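Local structure of starch synthase I (Hordeum vulgare, 4HLN) at residues 164-168 with 238-242; 186-190 with 241-245. The protein belongs to the plant starch synthases, glycosyltransferase-family proteins of the GT-B fold with two Rossmann-like domains. All coordinates share one frame; numbering follows the deposited sequence.

Contact 1 (164-168 with 238-242); sequences VMPRY and RYTLL
L242 meets V164 and P166 where helix 235-252 docks onto the C-terminal part of strand 160-166 and the residues that follow, a helix-on-sheet layer of the N-terminal Rossmann-like domain; Y239, three residues or about one turn before L242, extends the contact. Over the short segments the axes come within 9.3 Å and run at 153°, close to antiparallel.

The apolar part centres on one methyl of L242. Its CG lies opposite the backbone N (chi1 174°), which directs CD1 at the strand, where it sits 4.2 Å from V164 CG1 and 4.3 Å from P166 CD; V164 and L242 run alongside each other, pointing opposite ways. M165 turns its side chain away, onto W210 and F212 of strand 208-214, and adds little but its backbone. The P166 and Y239 side chains cross at roughly a right angle, P166 CG 4.2 Å from Y239 CE2, while on its own segment P166 CB lies over a face of the Y168 ring. L242 CD2 abuts the edge of the Y239 ring, in its plane.

The polar part joins two buried tyrosines. Each hydroxyl lies in the plane of the other ring, at its edge, and the side chains meet at about a right angle. Y168 OH is also hydrogen-bonded to G132 O. R238 bends at chi3 (99°), and its guanidinium is held by N235 OD1, F229 O and S217 O; NH2 comes 4.1 Å from Y168 CE1 at the ring edge. Between the residues after the strand and the helix, Y168 OH and Y239 OH stand 2.7 Å apart, a possible but unsettled hydrogen bond, because Y168 OH and F229 O compete for the one proton of Y239 OH.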
ATOM      1  N   VAL A 164     -10.130  -2.370  14.508  1.00 34.66           N
ATOM      2  CA  VAL A 164      -9.893  -1.672  15.772  1.00 37.85           C
ATOM      3  C   VAL A 164      -8.968  -0.478  15.550  1.00 39.33           C
ATOM      4  O   VAL A 164      -7.905  -0.618  14.953  1.00 37.11           O
ATOM      5  CB  VAL A 164      -9.259  -2.613  16.804  1.00 31.17           C
ATOM      6  CG1 VAL A 164      -9.090  -1.921  18.157  1.00 32.11           C
ATOM      7  CG2 VAL A 164     -10.093  -3.844  16.939  1.00 34.64           C
ATOM      8  N   MET A 165      -9.394   0.681  16.044  1.00 38.54           N
ATOM      9  CA  MET A 165      -8.758   1.975  15.796  1.00 33.61           C
ATOM     10  C   MET A 165      -8.915   2.852  17.007  1.00 37.33           C
ATOM     11  O   MET A 165      -9.793   2.634  17.833  1.00 46.13           O
ATOM     12  CB  MET A 165      -9.498   2.739  14.713  1.00 32.05           C
ATOM     13  CG  MET A 165      -9.200   2.366  13.317  1.00 48.61           C
ATOM     14  SD  MET A 165     -10.689   2.826  12.429  1.00 62.81           S
ATOM     15  CE  MET A 165     -11.857   1.856  13.392  1.00 73.10           C
ATOM     16  N   PRO A 166      -8.095   3.894  17.089  1.00 40.97           N
ATOM     17  CA  PRO A 166      -8.335   4.874  18.144  1.00 32.62           C
ATOM     18  C   PRO A 166      -9.542   5.717  17.795  1.00 34.03           C
ATOM     19  O   PRO A 166      -9.836   5.954  16.628  1.00 38.30           O
ATOM     20  CB  PRO A 166      -7.066   5.727  18.120  1.00 35.39           C
ATOM     21  CG  PRO A 166      -6.026   4.840  17.434  1.00 38.64           C
ATOM     22  CD  PRO A 166      -6.806   4.107  16.408  1.00 42.19           C
ATOM     23  N   ARG A 167     -10.255   6.155  18.817  1.00 44.62           N
ATOM     24  CA  ARG A 167     -11.308   7.137  18.628  1.00 47.63           C
ATOM     25  C   ARG A 167     -10.649   8.517  18.767  1.00 46.51           C
ATOM     26  O   ARG A 167     -10.489   9.047  19.867  1.00 39.48           O
ATOM     27  CB  ARG A 167     -12.401   6.912  19.669  1.00 43.00           C
ATOM     28  CG  ARG A 167     -13.641   7.753  19.525  1.00 40.50           C
ATOM     29  CD  ARG A 167     -14.755   7.083  20.307  1.00 49.15           C
ATOM     30  NE  ARG A 167     -15.933   7.916  20.502  1.00 57.66           N
ATOM     31  CZ  ARG A 167     -16.146   8.670  21.579  1.00 57.97           C
ATOM     32  NH1 ARG A 167     -15.254   8.706  22.564  1.00 52.46           N
ATOM     33  NH2 ARG A 167     -17.255   9.390  21.671  1.00 47.60           N
ATOM     34  N   TYR A 168     -10.214   9.067  17.640  1.00 40.56           N
ATOM     35  CA  TYR A 168      -9.582  10.382  17.630  1.00 47.48           C
ATOM     36  C   TYR A 168     -10.623  11.496  17.751  1.00 55.72           C
ATOM     37  O   TYR A 168     -10.869  12.214  16.797  1.00 46.01           O
ATOM     38  CB  TYR A 168      -8.822  10.561  16.328  1.00 34.31           C
ATOM     39  CG  TYR A 168      -7.652   9.624  16.155  1.00 42.95           C
ATOM     40  CD1 TYR A 168      -6.494   9.790  16.908  1.00 38.88           C
ATOM     41  CD2 TYR A 168      -7.686   8.595  15.219  1.00 38.11           C
ATOM     42  CE1 TYR A 168      -5.407   8.952  16.742  1.00 38.59           C
ATOM     43  CE2 TYR A 168      -6.596   7.741  15.051  1.00 34.31           C
ATOM     44  CZ  TYR A 168      -5.457   7.933  15.814  1.00 37.60           C
ATOM     45  OH  TYR A 168      -4.357   7.115  15.666  1.00 42.79           O
ATOM     46  N   ARG A 238       0.455   5.906  23.660  1.00 34.27           N
ATOM     47  CA  ARG A 238      -0.867   5.894  23.034  1.00 34.39           C
ATOM     48  C   ARG A 238      -1.079   4.586  22.290  1.00 41.76           C
ATOM     49  O   ARG A 238      -2.124   3.950  22.411  1.00 39.15           O
ATOM     50  CB  ARG A 238      -1.041   7.049  22.036  1.00 27.96           C
ATOM     51  CG  ARG A 238      -1.071   8.446  22.629  1.00 39.57           C
ATOM     52  CD  ARG A 238      -0.636   9.462  21.586  1.00 42.48           C
ATOM     53  NE  ARG A 238      -1.748  10.140  20.937  1.00 42.49           N
ATOM     54  CZ  ARG A 238      -1.792  10.432  19.641  1.00 50.29           C
ATOM     55  NH1 ARG A 238      -0.787  10.081  18.861  1.00 52.50           N
ATOM     56  NH2 ARG A 238      -2.842  11.064  19.121  1.00 59.99           N
ATOM     57  N   TYR A 239      -0.077   4.181  21.522  1.00 33.82           N
ATOM     58  CA  TYR A 239      -0.238   3.034  20.648  1.00 34.24           C
ATOM     59  C   TYR A 239      -0.019   1.698  21.354  1.00 37.82           C
ATOM     60  O   TYR A 239      -0.492   0.659  20.906  1.00 41.19           O
ATOM     61  CB  TYR A 239       0.574   3.231  19.371  1.00 35.95           C
ATOM     62  CG  TYR A 239      -0.025   4.367  18.601  1.00 41.57           C
ATOM     63  CD1 TYR A 239       0.605   5.598  18.521  1.00 37.07           C
ATOM     64  CD2 TYR A 239      -1.286   4.230  18.020  1.00 46.51           C
ATOM     65  CE1 TYR A 239       0.008   6.663  17.833  1.00 37.37           C
ATOM     66  CE2 TYR A 239      -1.881   5.263  17.332  1.00 42.98           C
ATOM     67  CZ  TYR A 239      -1.233   6.482  17.234  1.00 45.67           C
ATOM     68  OH  TYR A 239      -1.851   7.506  16.543  1.00 41.17           O
ATOM     69  N   THR A 240       0.656   1.758  22.491  1.00 36.77           N
ATOM     70  CA  THR A 240       0.670   0.658  23.443  1.00 39.92           C
ATOM     71  C   THR A 240      -0.762   0.352  23.919  1.00 41.96           C
ATOM     72  O   THR A 240      -1.169  -0.813  23.976  1.00 39.17           O
ATOM     73  CB  THR A 240       1.601   0.994  24.640  1.00 34.93           C
ATOM     74  OG1 THR A 240       2.949   1.047  24.171  1.00 40.29           O
ATOM     75  CG2 THR A 240       1.530  -0.052  25.741  1.00 26.73           C
ATOM     76  N   LEU A 241      -1.527   1.397  24.239  1.00 35.86           N
ATOM     77  CA  LEU A 241      -2.904   1.212  24.684  1.00 37.43           C
ATOM     78  C   LEU A 241      -3.696   0.536  23.581  1.00 42.69           C
ATOM     79  O   LEU A 241      -4.451  -0.418  23.830  1.00 37.47           O
ATOM     80  CB  LEU A 241      -3.562   2.542  25.032  1.00 34.31           C
ATOM     81  CG  LEU A 241      -2.992   3.300  26.224  1.00 45.21           C
ATOM     82  CD1 LEU A 241      -3.802   4.563  26.512  1.00 42.68           C
ATOM     83  CD2 LEU A 241      -2.907   2.414  27.449  1.00 37.50           C
ATOM     84  N   LEU A 242      -3.501   1.039  22.362  1.00 32.47           N
ATOM     85  CA  LEU A 242      -4.189   0.528  21.194  1.00 31.74           C
ATOM     86  C   LEU A 242      -3.998  -0.973  21.115  1.00 42.72           C
ATOM     87  O   LEU A 242      -4.944  -1.715  20.868  1.00 46.24           O
ATOM     88  CB  LEU A 242      -3.637   1.168  19.920  1.00 26.52           C
ATOM     89  CG  LEU A 242      -4.254   0.535  18.677  1.00 34.39           C
ATOM     90  CD1 LEU A 242      -5.792   0.609  18.742  1.00 34.03           C
ATOM     91  CD2 LEU A 242      -3.740   1.157  17.408  1.00 40.00           C
TER

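Contact 2 (186-190 with 241-245); sequences HIKIP and LLCYA
Apolar packing of a helix against a strand at the margin of the sheet joins 186-190 to 241-245: strand 181-190 is the outermost strand at one end of the nine-stranded sheet, and helix 235-252 passes over it. Across the two segments no hydrogen bond forms. The local axes approach to 9.4 Å at 123°.

I189 supplies most of the contact and divides it between two branches. Its rotamer (chi1 -53°) sets CG2 anti to the backbone N and so places it over one face of the Y244 ring, 3.8 Å from the centroid and 25° from the ring normal, a CH-pi contact. It is offset toward the CG-CD2 rim, with I189 CG2 to Y244 CG at 3.5 Å. The other branch, through CG1, points into the helix, where I189 CD1 meets L241 CD2 at 3.8 Å and lies near Y244 CB. One turn therefore receives I189 between L241 and Y244.

I187, two residues earlier on the same side of the strand, extends CD1 to the helix backbone at A245, 3.7 Å from its CA and 4.4 Å from its CB. The same side chain continues along the helix to E248 and I252. The Y244 hydroxyl, at the far end of the ring, is hydrogen-bonded to L316 O, and helix 276-284 also touches this tyrosine through L279 and K283. A helix layered on the face of a beta sheet is typical of the Rossmann-like domains of GT-B proteins.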
ATOM      1  N   HIS A 186     -15.154  -1.663  29.199  1.00 45.50           N
ATOM      2  CA  HIS A 186     -13.884  -0.989  29.418  1.00 42.46           C
ATOM      3  C   HIS A 186     -12.827  -2.014  29.830  1.00 44.41           C
ATOM      4  O   HIS A 186     -13.161  -3.087  30.327  1.00 40.54           O
ATOM      5  CB  HIS A 186     -14.035   0.033  30.528  1.00 41.14           C
ATOM      6  CG  HIS A 186     -14.036  -0.566  31.901  1.00 52.40           C
ATOM      7  ND1 HIS A 186     -15.190  -0.977  32.536  1.00 43.31           N
ATOM      8  CD2 HIS A 186     -13.020  -0.830  32.758  1.00 54.08           C
ATOM      9  CE1 HIS A 186     -14.884  -1.462  33.727  1.00 46.12           C
ATOM     10  NE2 HIS A 186     -13.574  -1.386  33.887  1.00 52.14           N
ATOM     11  N   ILE A 187     -11.552  -1.704  29.623  1.00 42.58           N
ATOM     12  CA  ILE A 187     -10.511  -2.504  30.260  1.00 41.25           C
ATOM     13  C   ILE A 187      -9.508  -1.620  30.952  1.00 45.36           C
ATOM     14  O   ILE A 187      -9.399  -0.421  30.649  1.00 44.27           O
ATOM     15  CB  ILE A 187      -9.776  -3.423  29.285  1.00 50.26           C
ATOM     16  CG1 ILE A 187      -9.001  -2.602  28.261  1.00 54.06           C
ATOM     17  CG2 ILE A 187     -10.761  -4.375  28.600  1.00 55.43           C
ATOM     18  CD1 ILE A 187      -8.306  -3.445  27.209  1.00 45.47           C
ATOM     19  N   LYS A 188      -8.810  -2.212  31.914  1.00 44.57           N
ATOM     20  CA  LYS A 188      -7.732  -1.526  32.623  1.00 49.13           C
ATOM     21  C   LYS A 188      -6.413  -2.179  32.257  1.00 48.36           C
ATOM     22  O   LYS A 188      -6.188  -3.371  32.533  1.00 42.15           O
ATOM     23  CB  LYS A 188      -7.952  -1.500  34.146  1.00 45.14           C
ATOM     24  CG  LYS A 188      -9.026  -0.513  34.586  1.00 61.61           C
ATOM     25  CD  LYS A 188      -9.105  -0.382  36.102  1.00 82.22           C
ATOM     26  CE  LYS A 188     -10.428   0.269  36.546  1.00 98.16           C
ATOM     27  NZ  LYS A 188     -11.607  -0.678  36.543  1.00105.75           N
ATOM     28  N   ILE A 189      -5.561  -1.389  31.607  1.00 47.23           N
ATOM     29  CA  ILE A 189      -4.264  -1.840  31.104  1.00 47.58           C
ATOM     30  C   ILE A 189      -3.128  -1.444  32.039  1.00 45.96           C
ATOM     31  O   ILE A 189      -2.873  -0.258  32.255  1.00 52.76           O
ATOM     32  CB  ILE A 189      -3.980  -1.224  29.736  1.00 45.44           C
ATOM     33  CG1 ILE A 189      -5.161  -1.482  28.788  1.00 45.00           C
ATOM     34  CG2 ILE A 189      -2.668  -1.747  29.200  1.00 35.39           C
ATOM     35  CD1 ILE A 189      -5.188  -0.570  27.551  1.00 46.06           C
ATOM     36  N   PRO A 190      -2.444  -2.438  32.610  1.00 52.08           N
ATOM     37  CA  PRO A 190      -1.290  -2.132  33.463  1.00 61.87           C
ATOM     38  C   PRO A 190      -0.056  -1.853  32.593  1.00 59.77           C
ATOM     39  O   PRO A 190       0.448  -2.738  31.888  1.00 55.85           O
ATOM     40  CB  PRO A 190      -1.119  -3.415  34.280  1.00 39.21           C
ATOM     41  CG  PRO A 190      -1.537  -4.486  33.298  1.00 44.14           C
ATOM     42  CD  PRO A 190      -2.652  -3.887  32.457  1.00 43.95           C
ATOM     43  N   LEU A 241      -1.527   1.397  24.239  1.00 35.86           N
ATOM     44  CA  LEU A 241      -2.904   1.212  24.684  1.00 37.43           C
ATOM     45  C   LEU A 241      -3.696   0.536  23.581  1.00 42.69           C
ATOM     46  O   LEU A 241      -4.451  -0.418  23.830  1.00 37.47           O
ATOM     47  CB  LEU A 241      -3.562   2.542  25.032  1.00 34.31           C
ATOM     48  CG  LEU A 241      -2.992   3.300  26.224  1.00 45.21           C
ATOM     49  CD1 LEU A 241      -3.802   4.563  26.512  1.00 42.68           C
ATOM     50  CD2 LEU A 241      -2.907   2.414  27.449  1.00 37.50           C
ATOM     51  N   LEU A 242      -3.501   1.039  22.362  1.00 32.47           N
ATOM     52  CA  LEU A 242      -4.189   0.528  21.194  1.00 31.74           C
ATOM     53  C   LEU A 242      -3.998  -0.973  21.115  1.00 42.72           C
ATOM     54  O   LEU A 242      -4.944  -1.715  20.868  1.00 46.24           O
ATOM     55  CB  LEU A 242      -3.637   1.168  19.920  1.00 26.52           C
ATOM     56  CG  LEU A 242      -4.254   0.535  18.677  1.00 34.39           C
ATOM     57  CD1 LEU A 242      -5.792   0.609  18.742  1.00 34.03           C
ATOM     58  CD2 LEU A 242      -3.740   1.157  17.408  1.00 40.00           C
ATOM     59  N   CYS A 243      -2.763  -1.414  21.336  1.00 34.49           N
ATOM     60  CA  CYS A 243      -2.407  -2.802  21.118  1.00 29.24           C
ATOM     61  C   CYS A 243      -2.983  -3.728  22.181  1.00 41.56           C
ATOM     62  O   CYS A 243      -3.539  -4.767  21.853  1.00 42.33           O
ATOM     63  CB  CYS A 243      -0.890  -2.948  21.005  1.00 37.73           C
ATOM     64  SG  CYS A 243      -0.219  -2.401  19.397  1.00 44.42           S
ATOM     65  N   TYR A 244      -2.869  -3.348  23.451  1.00 37.40           N
ATOM     66  CA  TYR A 244      -3.511  -4.107  24.518  1.00 33.86           C
ATOM     67  C   TYR A 244      -5.029  -4.237  24.291  1.00 42.12           C
ATOM     68  O   TYR A 244      -5.609  -5.317  24.443  1.00 48.80           O
ATOM     69  CB  TYR A 244      -3.242  -3.462  25.884  1.00 27.26           C
ATOM     70  CG  TYR A 244      -1.926  -3.863  26.506  1.00 37.10           C
ATOM     71  CD1 TYR A 244      -1.804  -5.067  27.199  1.00 33.23           C
ATOM     72  CD2 TYR A 244      -0.799  -3.032  26.412  1.00 42.38           C
ATOM     73  CE1 TYR A 244      -0.612  -5.445  27.775  1.00 39.88           C
ATOM     74  CE2 TYR A 244       0.411  -3.400  26.981  1.00 36.65           C
ATOM     75  CZ  TYR A 244       0.497  -4.611  27.658  1.00 45.35           C
ATOM     76  OH  TYR A 244       1.677  -5.006  28.228  1.00 39.40           O
ATOM     77  N   ALA A 245      -5.653  -3.124  23.927  1.00 33.29           N
ATOM     78  CA  ALA A 245      -7.080  -3.072  23.701  1.00 41.20           C
ATOM     79  C   ALA A 245      -7.468  -4.045  22.603  1.00 45.23           C
ATOM     80  O   ALA A 245      -8.445  -4.772  22.712  1.00 44.58           O
ATOM     81  CB  ALA A 245      -7.494  -1.651  23.315  1.00 33.46           C
TER

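Both contacts use helix 235-252, and their segments overlap at L241 and L242, with centres about 9 Å apart. Contact 1 comes first on the helix, facing strand 160-166; contact 2 continues toward the helix C-terminal end and meets strand 181-190. These strands follow each other in the chain but are separated in the sheet by strands 195-205 and 208-214. One helix, entered after all four strands, thus reaches from an inner strand to one of the two outermost strands. L242 points to the strand in contact 1, L241 and Y244 serve contact 2, so successive helix positions tie separate parts of one mixed sheet together within the N-terminal domain.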